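PDB 4RYK: Lmo0325 protein, which probably binds DNA as a transcriptional regulator of the Rgg type, pairing an N-terminal helix-turn-helix domain with an all-helical C-terminal domain. Local coordinates for residues N140-D143 against E144-K147; K188-E191 against K192-Y196. One frame throughout, in Å; residues are numbered along the deposited sequence.

Interaction 1. Residues N140-D143 against E144-K147; sequences NISD and EYKK
A local contact at a helix start joins Ser-142 and Asp-143 to Glu-144, Tyr-145 and Lys-146, where the loop that follows helix 113-132 turns into helix 143-153 on the protein surface. Lys-146 NZ forms a salt bridge with Asp-143 OD1 at 2.8 Å, between residues three apart in sequence. The ammonium meets that oxygen nearly along its C-O axis, and Lys-146 gets there by bending at its third torsion (chi3 56°), which folds its end back over the first turn. On the way its CG and CD pass Ile-141 CG2, with CG at 3.9 Å, and Phe-173, in a loop, touches both side chains. The negative charge of Asp-143 at the first turn would probably also interact favourably with the helix dipole.

Ser-142 occupies the N-cap position, yet its hydroxyl makes no capping bond. Instead OG donates a weak bond to Glu-144 OE2 at 3.3 Å, while Ser-142 CB lies 3.6 Å from Tyr-145 CD2, oblique to the ring. Glu-144 CG sits over the centre of one face of the same ring, 3.6 Å above its plane; the ring itself stacks with His-121 of helix 113-132. Gln-125 of that helix accepts a bond from Ser-142 N, so the cap residue is tied to the preceding helix through its backbone.

Ser-142 O receives two weak bonds, from Tyr-145 N and Lys-146 N. A regular bond follows, Lys-147 N to Asp-143 O at 2.9 Å. Such a first turn, with an acidic residue directly after the N-cap and a lysine three positions on, is a helix N-terminus with an i to i+3 salt bridge across it, here where a loop enters helix 143-153 in the Rgg C-terminal domain.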
# COMPACT_ATOMS: atom_id res chain seq x y z
N ASN A 140 -5.73 -34.64 4.63
CA ASN A 140 -6.23 -35.81 3.86
C ASN A 140 -5.86 -35.75 2.35
O ASN A 140 -6.55 -36.31 1.50
CB ASN A 140 -7.76 -35.85 4.01
CG ASN A 140 -8.35 -37.24 3.83
OD1 ASN A 140 -7.82 -38.07 3.10
ND2 ASN A 140 -9.49 -37.49 4.49
N ILE A 141 -4.74 -35.10 2.04
CA ILE A 141 -4.50 -34.52 0.71
C ILE A 141 -3.81 -35.42 -0.32
O ILE A 141 -2.81 -36.07 -0.02
CB ILE A 141 -3.67 -33.22 0.83
CG1 ILE A 141 -4.47 -32.17 1.61
CG2 ILE A 141 -3.26 -32.70 -0.54
CD1 ILE A 141 -3.60 -31.09 2.22
N SER A 142 -4.34 -35.38 -1.54
CA SER A 142 -3.75 -36.07 -2.68
C SER A 142 -2.31 -35.67 -2.97
O SER A 142 -1.97 -34.47 -3.00
CB SER A 142 -4.55 -35.80 -3.95
OG SER A 142 -5.71 -36.60 -3.99
N ASP A 143 -1.50 -36.68 -3.24
CA ASP A 143 -0.15 -36.45 -3.71
C ASP A 143 -0.17 -35.70 -5.02
O ASP A 143 0.73 -34.93 -5.24
CB ASP A 143 0.65 -37.76 -3.88
CG ASP A 143 1.17 -38.30 -2.55
OD1 ASP A 143 1.42 -37.47 -1.64
OD2 ASP A 143 1.31 -39.54 -2.41
N GLU A 144 -1.17 -35.94 -5.87
CA GLU A 144 -1.21 -35.33 -7.20
C GLU A 144 -1.19 -33.80 -7.12
O GLU A 144 -0.50 -33.16 -7.87
CB GLU A 144 -2.42 -35.79 -8.02
CG GLU A 144 -3.78 -35.26 -7.57
CD GLU A 144 -4.95 -36.12 -8.06
OE1 GLU A 144 -5.21 -36.13 -9.28
OE2 GLU A 144 -5.62 -36.79 -7.24
N TYR A 145 -1.92 -33.23 -6.18
CA TYR A 145 -1.98 -31.79 -6.10
C TYR A 145 -0.72 -31.23 -5.48
O TYR A 145 -0.28 -30.19 -5.86
CB TYR A 145 -3.23 -31.32 -5.36
CG TYR A 145 -4.50 -31.84 -5.99
CD1 TYR A 145 -4.78 -31.60 -7.32
CD2 TYR A 145 -5.39 -32.60 -5.26
CE1 TYR A 145 -5.91 -32.08 -7.92
CE2 TYR A 145 -6.54 -33.08 -5.84
CZ TYR A 145 -6.79 -32.81 -7.18
OH TYR A 145 -7.93 -33.30 -7.79
N LYS A 146 -0.14 -31.93 -4.53
CA LYS A 146 1.12 -31.46 -3.94
C LYS A 146 2.24 -31.51 -4.97
O LYS A 146 3.10 -30.64 -5.03
CB LYS A 146 1.50 -32.31 -2.76
CG LYS A 146 0.51 -32.26 -1.60
CD LYS A 146 0.60 -33.53 -0.76
CE LYS A 146 2.02 -33.82 -0.25
NZ LYS A 146 2.25 -35.28 -0.09
N LYS A 147 2.23 -32.56 -5.79
CA LYS A 147 3.19 -32.67 -6.86
C LYS A 147 3.06 -31.52 -7.87
O LYS A 147 4.06 -30.98 -8.35
CB LYS A 147 2.99 -33.99 -7.57
CG LYS A 147 3.96 -34.21 -8.73
CD LYS A 147 3.83 -35.64 -9.23
CE LYS A 147 4.21 -35.75 -10.71
NZ LYS A 147 5.62 -35.35 -10.88

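Interaction 2. Residues K188-E191 against K192-Y196; sequences KSYE and KYRYY
Residues 188-191 and 192-196 form one continuous run through the last turns of helix 176-193 and into the turn beyond it. Tyr-193 N bonds to Ser-189 O at 2.9 Å in regular helical fashion, whereas the next bond, Arg-194 N to Tyr-190 O, is weak, its N-H...O angle only 123°. A type I beta turn from Tyr-193 to Tyr-196, closed by Tyr-196 N on Tyr-193 O, then leads to the N-cap of helix 197-216.

Arg-194 folds back across Tyr-190. Its CG stands between the backbone N and carbonyl carbon (chi1 57°), which sends the chain over the ring: CD lies 4.2 Å from the ring centroid in an off-centre CH-pi contact, and CB comes within 3.6 Å of Tyr-190 CE1. Ring and guanidinium planes are 30° apart. The turn joins two consecutive helices, 176-193 and 197-216, of the C-terminal domain, whose Rgg family is grouped with TPR-like helical repeats. Helix 220-235 packs on it: Glu-232 bonds the Tyr-190 hydroxyl, and Thr-236, just beyond, bonds Arg-194 NE. Glu-191 runs alongside Arg-194; Glu-191 OE1 lies 4.0 Å from Arg-194 NH1, too long for a salt bridge.

Near the plane of the Tyr-193 ring, Ser-189 O approaches the edge at Tyr-193 CD2, 3.1 Å away. Across the dimer, Tyr-196 stacks on Phe-69 of the second subunit, whose Phe-74 receives a cation-pi contact from Lys-192.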
# COMPACT_ATOMS: atom_id res chain seq x y z
N LYS A 188 15.74 -13.88 -2.54
CA LYS A 188 16.21 -13.00 -3.61
C LYS A 188 15.09 -12.07 -4.09
O LYS A 188 15.32 -10.95 -4.47
CB LYS A 188 16.68 -13.81 -4.79
CG LYS A 188 17.82 -14.73 -4.42
CD LYS A 188 18.47 -15.35 -5.64
CE LYS A 188 17.45 -15.93 -6.60
NZ LYS A 188 18.09 -16.81 -7.63
N SER A 189 13.86 -12.53 -4.07
CA SER A 189 12.81 -11.64 -4.50
C SER A 189 12.41 -10.67 -3.37
O SER A 189 12.13 -9.51 -3.62
CB SER A 189 11.62 -12.43 -5.06
OG SER A 189 10.80 -12.92 -4.00
N TYR A 190 12.45 -11.13 -2.13
CA TYR A 190 12.28 -10.27 -0.99
C TYR A 190 13.19 -9.02 -1.07
O TYR A 190 12.75 -7.91 -0.82
CB TYR A 190 12.54 -11.06 0.31
CG TYR A 190 12.85 -10.14 1.47
CD1 TYR A 190 11.87 -9.32 1.98
CD2 TYR A 190 14.13 -10.06 2.03
CE1 TYR A 190 12.15 -8.43 3.02
CE2 TYR A 190 14.42 -9.20 3.09
CZ TYR A 190 13.43 -8.39 3.58
OH TYR A 190 13.65 -7.46 4.59
N GLU A 191 14.44 -9.21 -1.46
CA GLU A 191 15.39 -8.12 -1.51
C GLU A 191 14.99 -7.01 -2.50
O GLU A 191 15.29 -5.89 -2.28
CB GLU A 191 16.82 -8.68 -1.83
CG GLU A 191 17.47 -9.42 -0.66
CD GLU A 191 17.80 -8.48 0.52
OE1 GLU A 191 17.97 -7.27 0.28
OE2 GLU A 191 17.88 -8.95 1.69
N LYS A 192 14.35 -7.36 -3.60
CA LYS A 192 13.76 -6.39 -4.53
C LYS A 192 12.49 -5.79 -3.95
O LYS A 192 12.31 -4.56 -3.85
CB LYS A 192 13.35 -7.08 -5.82
CG LYS A 192 14.40 -7.94 -6.49
CD LYS A 192 15.60 -7.09 -6.85
CE LYS A 192 16.77 -7.92 -7.36
NZ LYS A 192 16.54 -8.40 -8.76
N TYR A 193 11.62 -6.68 -3.49
CA TYR A 193 10.26 -6.30 -3.20
C TYR A 193 10.05 -5.64 -1.83
O TYR A 193 8.95 -5.20 -1.54
CB TYR A 193 9.32 -7.50 -3.31
CG TYR A 193 8.99 -7.96 -4.70
CD1 TYR A 193 8.15 -7.23 -5.51
CD2 TYR A 193 9.50 -9.17 -5.22
CE1 TYR A 193 7.83 -7.65 -6.79
CE2 TYR A 193 9.17 -9.60 -6.52
CZ TYR A 193 8.34 -8.84 -7.29
OH TYR A 193 7.97 -9.20 -8.57
N ARG A 194 11.08 -5.59 -0.99
CA ARG A 194 10.89 -5.06 0.34
C ARG A 194 10.63 -3.56 0.26
O ARG A 194 10.11 -3.00 1.19
CB ARG A 194 12.09 -5.32 1.26
CG ARG A 194 13.41 -4.78 0.77
CD ARG A 194 14.56 -5.37 1.58
NE ARG A 194 14.68 -4.61 2.80
CZ ARG A 194 15.78 -4.01 3.22
NH1 ARG A 194 16.92 -4.12 2.55
NH2 ARG A 194 15.73 -3.32 4.35
N TYR A 195 11.00 -2.92 -0.84
CA TYR A 195 10.67 -1.52 -1.05
C TYR A 195 9.33 -1.33 -1.81
O TYR A 195 8.97 -0.22 -2.20
CB TYR A 195 11.84 -0.78 -1.73
CG TYR A 195 13.17 -0.93 -0.97
CD1 TYR A 195 14.01 -2.01 -1.24
CD2 TYR A 195 13.55 -0.03 0.03
CE1 TYR A 195 15.22 -2.18 -0.56
CE2 TYR A 195 14.76 -0.18 0.71
CZ TYR A 195 15.58 -1.27 0.41
OH TYR A 195 16.77 -1.50 1.06
N TYR A 196 8.60 -2.40 -2.07
CA TYR A 196 7.32 -2.31 -2.73
C TYR A 196 6.25 -2.32 -1.60
O TYR A 196 6.19 -3.22 -0.77
CB TYR A 196 7.15 -3.47 -3.70
CG TYR A 196 5.87 -3.52 -4.52
CD1 TYR A 196 5.30 -2.38 -5.08
CD2 TYR A 196 5.28 -4.74 -4.80
CE1 TYR A 196 4.13 -2.46 -5.81
CE2 TYR A 196 4.12 -4.83 -5.52
CZ TYR A 196 3.55 -3.69 -6.04
OH TYR A 196 2.39 -3.84 -6.76

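Running from the N terminus, the chain passes the helix-turn-helix region and helix 113-132 before reaching interaction 1, at the start of helix 143-153. Helix 161-170 follows, and interaction 2 comes at the end of helix 176-193. Each spans a single uninterrupted run of residues and closes no long loop; the two are in series, neither nested nor crossed. Their centres lie 30 Å apart, the nearest atoms about 19 Å, without touching. Interaction 1 fits a helix start against helix 113-132 at the surface, whereas interaction 2 joins a helix end to helices 161-170, 197-216 and 220-235 and to the second subunit.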